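Local coordinates for protein putative glycosyltransferase (GalT1) (Streptococcus parasanguinis FW213, PDB 5HEA) that probably transfers a sugar from a nucleotide-sugar donor, this chain being the C-terminal, GT-A-type glycosyltransferase part of a longer protein, at residues Y14-Y19 against D46-I51; N34-L39 against Y82-Y87; Y140-Y145 against T206-G211. All blocks are in the same frame, centred on the assembly; numbering follows the deposited sequence.

Contact 1: Y14-Y19 against D46-I51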
# COMPACT_ATOMS: atom_id res chain seq x y z
N TYR A 14 -22.14 8.30 -13.08
CA TYR A 14 -21.60 8.01 -11.75
C TYR A 14 -22.34 8.83 -10.69
O TYR A 14 -22.22 10.06 -10.65
CB TYR A 14 -20.08 8.25 -11.67
CG TYR A 14 -19.53 7.84 -10.31
CD1 TYR A 14 -19.51 6.50 -9.94
CD2 TYR A 14 -19.09 8.78 -9.39
CE1 TYR A 14 -19.04 6.11 -8.71
CE2 TYR A 14 -18.61 8.40 -8.15
CZ TYR A 14 -18.59 7.06 -7.81
OH TYR A 14 -18.13 6.65 -6.59
N ASN A 15 -23.12 8.14 -9.87
CA ASN A 15 -23.81 8.74 -8.72
C ASN A 15 -24.60 10.01 -9.06
O ASN A 15 -24.41 11.06 -8.44
CB ASN A 15 -22.85 8.98 -7.56
CG ASN A 15 -22.43 7.69 -6.90
OD1 ASN A 15 -22.86 6.61 -7.31
ND2 ASN A 15 -21.60 7.78 -5.88
N VAL A 16 -25.48 9.89 -10.04
CA VAL A 16 -26.28 11.03 -10.49
C VAL A 16 -27.78 10.77 -10.37
O VAL A 16 -28.57 11.23 -11.20
CB VAL A 16 -25.91 11.43 -11.94
CG1 VAL A 16 -24.59 12.18 -11.96
CG2 VAL A 16 -25.84 10.18 -12.84
N GLU A 17 -28.17 10.03 -9.33
CA GLU A 17 -29.57 9.63 -9.17
C GLU A 17 -30.58 10.80 -9.24
O GLU A 17 -31.70 10.62 -9.70
CB GLU A 17 -29.77 8.84 -7.87
CG GLU A 17 -29.75 9.67 -6.59
CD GLU A 17 -29.92 8.83 -5.33
OE1 GLU A 17 -30.02 7.59 -5.41
OE2 GLU A 17 -29.95 9.43 -4.23
N LYS A 18 -30.17 11.98 -8.79
CA LYS A 18 -31.09 13.12 -8.76
C LYS A 18 -31.33 13.71 -10.14
O LYS A 18 -32.34 14.36 -10.38
CB LYS A 18 -30.56 14.21 -7.81
CG LYS A 18 -30.54 13.79 -6.34
CD LYS A 18 -30.13 14.95 -5.44
CE LYS A 18 -28.67 15.33 -5.64
NZ LYS A 18 -28.27 16.49 -4.79
N TYR A 19 -30.40 13.48 -11.07
CA TYR A 19 -30.42 14.18 -12.35
C TYR A 19 -30.58 13.29 -13.58
O TYR A 19 -30.87 13.78 -14.67
CB TYR A 19 -29.15 15.00 -12.49
CG TYR A 19 -28.90 15.89 -11.29
CD1 TYR A 19 -29.76 16.94 -11.00
CD2 TYR A 19 -27.82 15.66 -10.45
CE1 TYR A 19 -29.54 17.76 -9.90
CE2 TYR A 19 -27.59 16.47 -9.36
CZ TYR A 19 -28.45 17.52 -9.09
OH TYR A 19 -28.22 18.31 -8.00
N ASP A 46 -25.27 4.80 -5.71
CA ASP A 46 -26.63 5.23 -5.38
C ASP A 46 -27.65 4.44 -6.21
O ASP A 46 -27.44 3.27 -6.50
CB ASP A 46 -26.81 6.76 -5.55
CG ASP A 46 -26.53 7.24 -6.97
OD1 ASP A 46 -26.26 6.40 -7.85
OD2 ASP A 46 -26.59 8.48 -7.21
N ASN A 47 -28.76 5.07 -6.60
CA ASN A 47 -29.77 4.37 -7.39
C ASN A 47 -29.57 4.50 -8.90
O ASN A 47 -30.42 4.05 -9.67
CB ASN A 47 -31.18 4.85 -7.01
CG ASN A 47 -31.61 4.37 -5.62
OD1 ASN A 47 -31.47 3.19 -5.29
ND2 ASN A 47 -32.14 5.28 -4.82
N SER A 48 -28.46 5.11 -9.32
CA SER A 48 -28.22 5.38 -10.74
C SER A 48 -28.26 4.12 -11.60
O SER A 48 -28.83 4.13 -12.69
CB SER A 48 -26.87 6.09 -10.94
OG SER A 48 -26.83 7.34 -10.28
N SER A 49 -27.64 3.04 -11.12
CA SER A 49 -27.60 1.78 -11.88
C SER A 49 -29.00 1.23 -12.13
O SER A 49 -29.29 0.72 -13.21
CB SER A 49 -26.77 0.74 -11.14
OG SER A 49 -27.43 0.33 -9.96
N ILE A 50 -29.86 1.34 -11.13
CA ILE A 50 -31.23 0.83 -11.22
C ILE A 50 -32.06 1.72 -12.14
O ILE A 50 -32.89 1.24 -12.91
CB ILE A 50 -31.86 0.69 -9.81
CG1 ILE A 50 -31.70 -0.73 -9.27
CG2 ILE A 50 -33.35 1.02 -9.82
CD1 ILE A 50 -30.31 -1.29 -9.35
N ILE A 51 -31.82 3.03 -12.08
CA ILE A 51 -32.46 3.95 -13.01
C ILE A 51 -32.05 3.63 -14.46
O ILE A 51 -32.88 3.62 -15.35
CB ILE A 51 -32.16 5.42 -12.65
CG1 ILE A 51 -32.90 5.78 -11.35
CG2 ILE A 51 -32.55 6.37 -13.80
CD1 ILE A 51 -32.35 6.99 -10.62
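The carboxylate of Asp46 lies against the backbone of Asn15 to Glu17, and its two oxygens do different work. OD2 faces the loop and accepts from Glu17 N at 3.1 Å, the donor sitting above the carboxylate plane, 37° out of it. OD1 turns back on its own segment: Ser48 N bonds to it, closing an Asx turn where helix 48-58 begins, and Ser48 OG approaches from the same face. Ser48 OG donates to Asp46 OD1 at 2.7 Å, on the syn side, and accepts from Val16 N at 2.9 Å. Ser48 is thus the relay between the carboxylate and the loop. Glu17 answers in the other direction. With CG lodged between its backbone N and carbonyl carbon (chi1 75°) and the rest of the chain extended, its carboxylate passes Asp46 CB and takes Asn47 N on OE1 at 3.1 Å, on the anti side. The carboxylates of Glu17 and Asp46 are turned only 13° from one another, with Glu17 OE1 and Asp46 OD2 4.0 Å apart; the backbone N-H groups each accepts from probably offset the repulsion. Asn15 OD1 adds a weak bond from Asp46 N, its stronger donor being Thr45 N. On the helix, Ile51 CD1 comes within 3.8 Å of Glu17 O. The contact ties the loop after strand 7-13 to the start of helix 48-58, at the strand ends that usually hold the nucleotide-sugar in GT-A enzymes; Ile51 also leans on Leu20 and Lys21 of helix 20-28, while Ser49 and Ile50 pack on Arg272 of a second subunit.

Contact 2: N34-L39 against Y82-Y87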
# COMPACT_ATOMS: atom_id res chain seq x y z
N ASN A 34 -32.68 8.29 -35.07
CA ASN A 34 -31.73 7.20 -35.26
C ASN A 34 -30.46 7.33 -34.41
O ASN A 34 -29.39 7.65 -34.91
CB ASN A 34 -31.38 7.03 -36.74
CG ASN A 34 -30.66 5.72 -37.01
OD1 ASN A 34 -30.61 4.84 -36.15
ND2 ASN A 34 -30.09 5.59 -38.20
N PHE A 35 -30.61 7.08 -33.11
CA PHE A 35 -29.46 7.14 -32.22
C PHE A 35 -29.39 5.90 -31.34
O PHE A 35 -30.36 5.15 -31.23
CB PHE A 35 -29.50 8.40 -31.34
CG PHE A 35 -30.77 8.52 -30.52
CD1 PHE A 35 -30.95 7.78 -29.37
CD2 PHE A 35 -31.77 9.39 -30.92
CE1 PHE A 35 -32.11 7.89 -28.62
CE2 PHE A 35 -32.93 9.51 -30.18
CZ PHE A 35 -33.10 8.77 -29.03
N GLU A 36 -28.22 5.70 -30.74
CA GLU A 36 -28.09 4.81 -29.61
C GLU A 36 -27.56 5.64 -28.44
O GLU A 36 -26.72 6.53 -28.61
CB GLU A 36 -27.16 3.64 -29.92
CG GLU A 36 -25.74 4.04 -30.30
CD GLU A 36 -24.83 2.83 -30.53
OE1 GLU A 36 -25.24 1.69 -30.24
OE2 GLU A 36 -23.71 3.03 -31.02
N ILE A 37 -28.09 5.35 -27.25
CA ILE A 37 -27.57 5.93 -26.03
C ILE A 37 -26.76 4.86 -25.33
O ILE A 37 -27.29 3.81 -24.96
CB ILE A 37 -28.69 6.40 -25.11
CG1 ILE A 37 -29.51 7.48 -25.82
CG2 ILE A 37 -28.10 6.90 -23.79
CD1 ILE A 37 -30.81 7.85 -25.15
N ILE A 38 -25.47 5.13 -25.17
CA ILE A 38 -24.59 4.24 -24.44
C ILE A 38 -24.39 4.80 -23.05
O ILE A 38 -23.70 5.80 -22.84
CB ILE A 38 -23.26 4.08 -25.16
CG1 ILE A 38 -23.53 3.70 -26.62
CG2 ILE A 38 -22.41 3.01 -24.47
CD1 ILE A 38 -22.30 3.66 -27.45
N LEU A 39 -25.08 4.17 -22.10
CA LEU A 39 -25.01 4.54 -20.70
C LEU A 39 -23.88 3.76 -20.05
O LEU A 39 -23.97 2.55 -19.94
CB LEU A 39 -26.33 4.19 -20.00
CG LEU A 39 -27.52 5.11 -20.20
CD1 LEU A 39 -28.76 4.59 -19.45
CD2 LEU A 39 -27.16 6.51 -19.75
N TYR A 82 -17.57 0.88 -27.55
CA TYR A 82 -18.85 0.21 -27.79
C TYR A 82 -19.67 0.87 -28.92
O TYR A 82 -20.53 0.23 -29.54
CB TYR A 82 -19.64 0.13 -26.47
CG TYR A 82 -20.99 -0.56 -26.56
CD1 TYR A 82 -21.14 -1.90 -26.21
CD2 TYR A 82 -22.12 0.14 -26.99
CE1 TYR A 82 -22.38 -2.52 -26.29
CE2 TYR A 82 -23.36 -0.48 -27.08
CZ TYR A 82 -23.49 -1.80 -26.73
OH TYR A 82 -24.73 -2.40 -26.82
N ALA A 83 -19.39 2.13 -29.21
CA ALA A 83 -20.17 2.89 -30.19
C ALA A 83 -20.11 2.31 -31.60
O ALA A 83 -19.03 2.04 -32.11
CB ALA A 83 -19.70 4.34 -30.21
N SER A 84 -21.26 2.15 -32.24
CA SER A 84 -21.24 1.70 -33.63
C SER A 84 -21.81 2.73 -34.60
O SER A 84 -22.03 2.43 -35.77
CB SER A 84 -21.94 0.35 -33.78
OG SER A 84 -23.17 0.34 -33.07
N GLY A 85 -22.03 3.96 -34.12
CA GLY A 85 -22.57 5.00 -34.96
C GLY A 85 -21.57 5.58 -35.95
O GLY A 85 -20.36 5.40 -35.81
N LYS A 86 -22.08 6.27 -36.97
CA LYS A 86 -21.23 6.99 -37.90
C LYS A 86 -20.74 8.29 -37.26
O LYS A 86 -19.74 8.88 -37.68
CB LYS A 86 -21.99 7.30 -39.20
CG LYS A 86 -21.19 8.17 -40.18
CD LYS A 86 -21.74 8.13 -41.58
CE LYS A 86 -20.97 9.07 -42.50
NZ LYS A 86 -21.39 8.91 -43.92
N TYR A 87 -21.47 8.72 -36.23
CA TYR A 87 -21.14 9.93 -35.49
C TYR A 87 -21.16 9.65 -34.00
O TYR A 87 -21.90 8.77 -33.53
CB TYR A 87 -22.13 11.05 -35.80
CG TYR A 87 -22.26 11.31 -37.28
CD1 TYR A 87 -23.27 10.71 -38.02
CD2 TYR A 87 -21.36 12.14 -37.95
CE1 TYR A 87 -23.40 10.92 -39.37
CE2 TYR A 87 -21.48 12.36 -39.32
CZ TYR A 87 -22.51 11.75 -40.02
OH TYR A 87 -22.66 11.95 -41.37
O HOH W 1 -23.29 -0.17 -30.38
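A buried carboxylate holding a loop, with a small apolar patch beside it, joins strand 35-41 to the link between helix 72-82 and strand 87-90, in the part of the fold where parallel strands and helices follow each other as in GT-A enzymes. Glu36 and Ile38, two residues apart on the strand, both point at this link. Glu36 CG sits between its backbone N and carbonyl carbon (chi1 60°) and the chain then runs straight out, which carries OE2 to Ser84 N at 2.9 Å; the bond is nearly linear (169°) and meets the oxygen almost end-on along the C-O bond. A second hydrogen bond to OE2 comes from Ser8 OG, which also bonds to Gly85 N and so supports the loop from the strand next door. The other oxygen, OE1, accepts from a water 2.7 Å away. That water also donates to Tyr82 O and accepts from Ser84 OG at 2.7 Å, bridging the carboxylate to both the helix end and the serine hydroxyl. Ile38 supplies the apolar half: its CD1 lies at the edge of the Tyr82 ring, near the ring plane, 3.6 Å from CD2, and touches Ala83 CB at 3.9 Å. Around the contact, strand 35-41 pairs in parallel with strands 7-13 and 62-66, Tyr82 reaches Leu65 and Gln63 of the latter, and Ala83 rests on Ser8 of the former.

Contact 3: Y140-Y145 against T206-G211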
# COMPACT_ATOMS: atom_id res chain seq x y z
N TYR A 140 -28.07 34.49 -32.55
CA TYR A 140 -27.83 33.29 -33.35
C TYR A 140 -26.98 33.56 -34.58
O TYR A 140 -27.20 34.51 -35.32
CB TYR A 140 -29.14 32.62 -33.78
CG TYR A 140 -28.93 31.44 -34.71
CD1 TYR A 140 -28.65 30.18 -34.20
CD2 TYR A 140 -29.00 31.58 -36.10
CE1 TYR A 140 -28.45 29.09 -35.04
CE2 TYR A 140 -28.80 30.49 -36.95
CZ TYR A 140 -28.53 29.25 -36.41
OH TYR A 140 -28.32 28.15 -37.21
N PHE A 141 -25.98 32.71 -34.79
CA PHE A 141 -25.30 32.64 -36.07
C PHE A 141 -24.79 31.22 -36.27
O PHE A 141 -24.77 30.41 -35.34
CB PHE A 141 -24.17 33.66 -36.19
CG PHE A 141 -22.97 33.36 -35.33
CD1 PHE A 141 -21.91 32.59 -35.83
CD2 PHE A 141 -22.88 33.84 -34.04
CE1 PHE A 141 -20.80 32.30 -35.04
CE2 PHE A 141 -21.76 33.55 -33.24
CZ PHE A 141 -20.73 32.79 -33.74
N CYS A 142 -24.41 30.93 -37.50
CA CYS A 142 -23.80 29.67 -37.87
C CYS A 142 -22.65 30.07 -38.78
O CYS A 142 -22.73 31.09 -39.46
CB CYS A 142 -24.82 28.80 -38.61
SG CYS A 142 -24.19 27.19 -39.11
N LYS A 143 -21.57 29.29 -38.77
CA LYS A 143 -20.40 29.59 -39.60
C LYS A 143 -19.56 28.33 -39.79
O LYS A 143 -19.48 27.50 -38.89
CB LYS A 143 -19.54 30.67 -38.94
CG LYS A 143 -18.52 31.31 -39.86
CD LYS A 143 -17.72 32.38 -39.14
CE LYS A 143 -16.73 33.07 -40.08
NZ LYS A 143 -15.71 32.13 -40.64
N ASN A 144 -18.97 28.20 -40.98
CA ASN A 144 -17.99 27.16 -41.25
C ASN A 144 -16.61 27.71 -40.97
O ASN A 144 -16.31 28.84 -41.33
CB ASN A 144 -18.07 26.72 -42.72
CG ASN A 144 -19.32 25.91 -43.02
OD1 ASN A 144 -19.92 25.34 -42.11
ND2 ASN A 144 -19.71 25.87 -44.28
N TYR A 145 -15.76 26.91 -40.31
CA TYR A 145 -14.41 27.35 -39.98
C TYR A 145 -13.36 26.39 -40.52
O TYR A 145 -13.56 25.17 -40.52
CB TYR A 145 -14.20 27.43 -38.47
CG TYR A 145 -15.04 28.46 -37.76
CD1 TYR A 145 -14.56 29.75 -37.54
CD2 TYR A 145 -16.31 28.15 -37.28
CE1 TYR A 145 -15.32 30.70 -36.88
CE2 TYR A 145 -17.08 29.09 -36.62
CZ TYR A 145 -16.58 30.36 -36.43
OH TYR A 145 -17.34 31.31 -35.78
N THR A 206 -18.27 23.22 -38.22
CA THR A 206 -19.41 24.13 -38.27
C THR A 206 -19.89 24.46 -36.86
O THR A 206 -20.16 23.56 -36.06
CB THR A 206 -20.58 23.54 -39.08
OG1 THR A 206 -20.14 23.30 -40.43
CG2 THR A 206 -21.76 24.51 -39.10
N PHE A 207 -19.98 25.75 -36.55
CA PHE A 207 -20.48 26.20 -35.25
C PHE A 207 -21.88 26.77 -35.38
O PHE A 207 -22.13 27.60 -36.26
CB PHE A 207 -19.54 27.26 -34.65
CG PHE A 207 -19.99 27.76 -33.30
CD1 PHE A 207 -19.92 26.94 -32.18
CD2 PHE A 207 -20.47 29.05 -33.14
CE1 PHE A 207 -20.32 27.39 -30.95
CE2 PHE A 207 -20.89 29.50 -31.90
CZ PHE A 207 -20.81 28.68 -30.81
N ILE A 208 -22.79 26.33 -34.51
CA ILE A 208 -24.10 26.99 -34.41
C ILE A 208 -24.26 27.65 -33.05
O ILE A 208 -24.20 26.97 -32.01
CB ILE A 208 -25.30 26.04 -34.71
CG1 ILE A 208 -25.08 24.67 -34.11
CG2 ILE A 208 -25.51 25.88 -36.21
CD1 ILE A 208 -26.21 23.70 -34.36
N ASN A 209 -24.44 28.97 -33.04
CA ASN A 209 -24.55 29.71 -31.80
C ASN A 209 -25.95 29.67 -31.22
O ASN A 209 -26.64 30.68 -31.15
CB ASN A 209 -24.10 31.17 -31.95
CG ASN A 209 -23.76 31.81 -30.62
OD1 ASN A 209 -23.19 31.15 -29.75
ND2 ASN A 209 -24.12 33.08 -30.43
N GLU A 210 -26.36 28.48 -30.80
CA GLU A 210 -27.62 28.30 -30.09
C GLU A 210 -27.34 27.53 -28.81
O GLU A 210 -26.54 26.59 -28.80
CB GLU A 210 -28.63 27.56 -30.97
CG GLU A 210 -28.15 26.20 -31.46
CD GLU A 210 -29.18 25.48 -32.33
OE1 GLU A 210 -29.60 26.06 -33.35
OE2 GLU A 210 -29.56 24.33 -31.98
N GLY A 211 -27.98 27.93 -27.72
CA GLY A 211 -27.80 27.25 -26.44
C GLY A 211 -28.82 26.13 -26.29
O GLY A 211 -29.75 26.24 -25.50
O HOH W 2 -29.16 25.39 -36.24
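Three backbone hydrogen bonds join these antiparallel strands: Asn209 N to Phe141 O at 2.7 Å, and a reciprocal pair between Lys143 and Phe207, with Phe207 N to Lys143 O at 3.0 Å. Lys143-Phe207 is the hydrogen-bonded pair, flanked by the non-hydrogen-bonded pairs Cys142-Ile208 and Asn144-Thr206. Their side chains share one face, where Cys142 SG touches Ile208 CG2 at 3.4 Å and also meets Thr206 CG2. Next to them, Thr206 OG1 donates to Asn144 OD1 at 2.7 Å, the two side chains running alongside each other and the hydroxyl tilted 29° from the carbonyl plane. Across the sheet, aromatic groups gather round Phe207. Tyr145 presents its ring edge, CE2 lying 3.6 Å from Phe207 CB, and Phe141 CZ reaches the rim of the Phe207 ring near its plane, the two rings meeting obliquely at 51°. The Phe141 ring also lies over Asn209: CB of Asn209 sits over the face, 3.9 Å from the ring centroid, in a CH-pi contact. Asn209 is itself the centre of an inverse gamma turn, its amide fixed by Asn120 ND2 and Lys139 O. Beyond the paired residues, Tyr140 lies alongside Glu210, and a water bonds to both Tyr140 OH and Glu210 OE1, each at 3.0 Å. Glu210 OE2 is held by Ser212 and His104, and Thr206 OG1 also bonds to Ser114. Strand 142-146 runs antiparallel along strand 204-217, which also pairs in parallel with strand 116-125; Ile208 packs on His104 and Ala108 of helix 101-110, and Phe207 on Val118 and Asn120.

Contacts 1 and 2 both belong to the parallel-stranded part of the family 2 glycosyltransferase region; their centres lie 21 Å apart and their nearest atoms about 6 Å. Contact 1 lies past the C-terminal ends of strands 7-13 and 35-41, where GT-A enzymes usually bind the nucleotide-sugar, so it is probably near the donor site, though no ligand is present to confirm this. Contact 2 is toward the other end of strand 35-41. Contact 3 sits elsewhere on the same mixed sheet, its centre 24 Å from that of contact 2 and 34 Å from that of contact 1. Another subunit touches contact 1 but neither of the others.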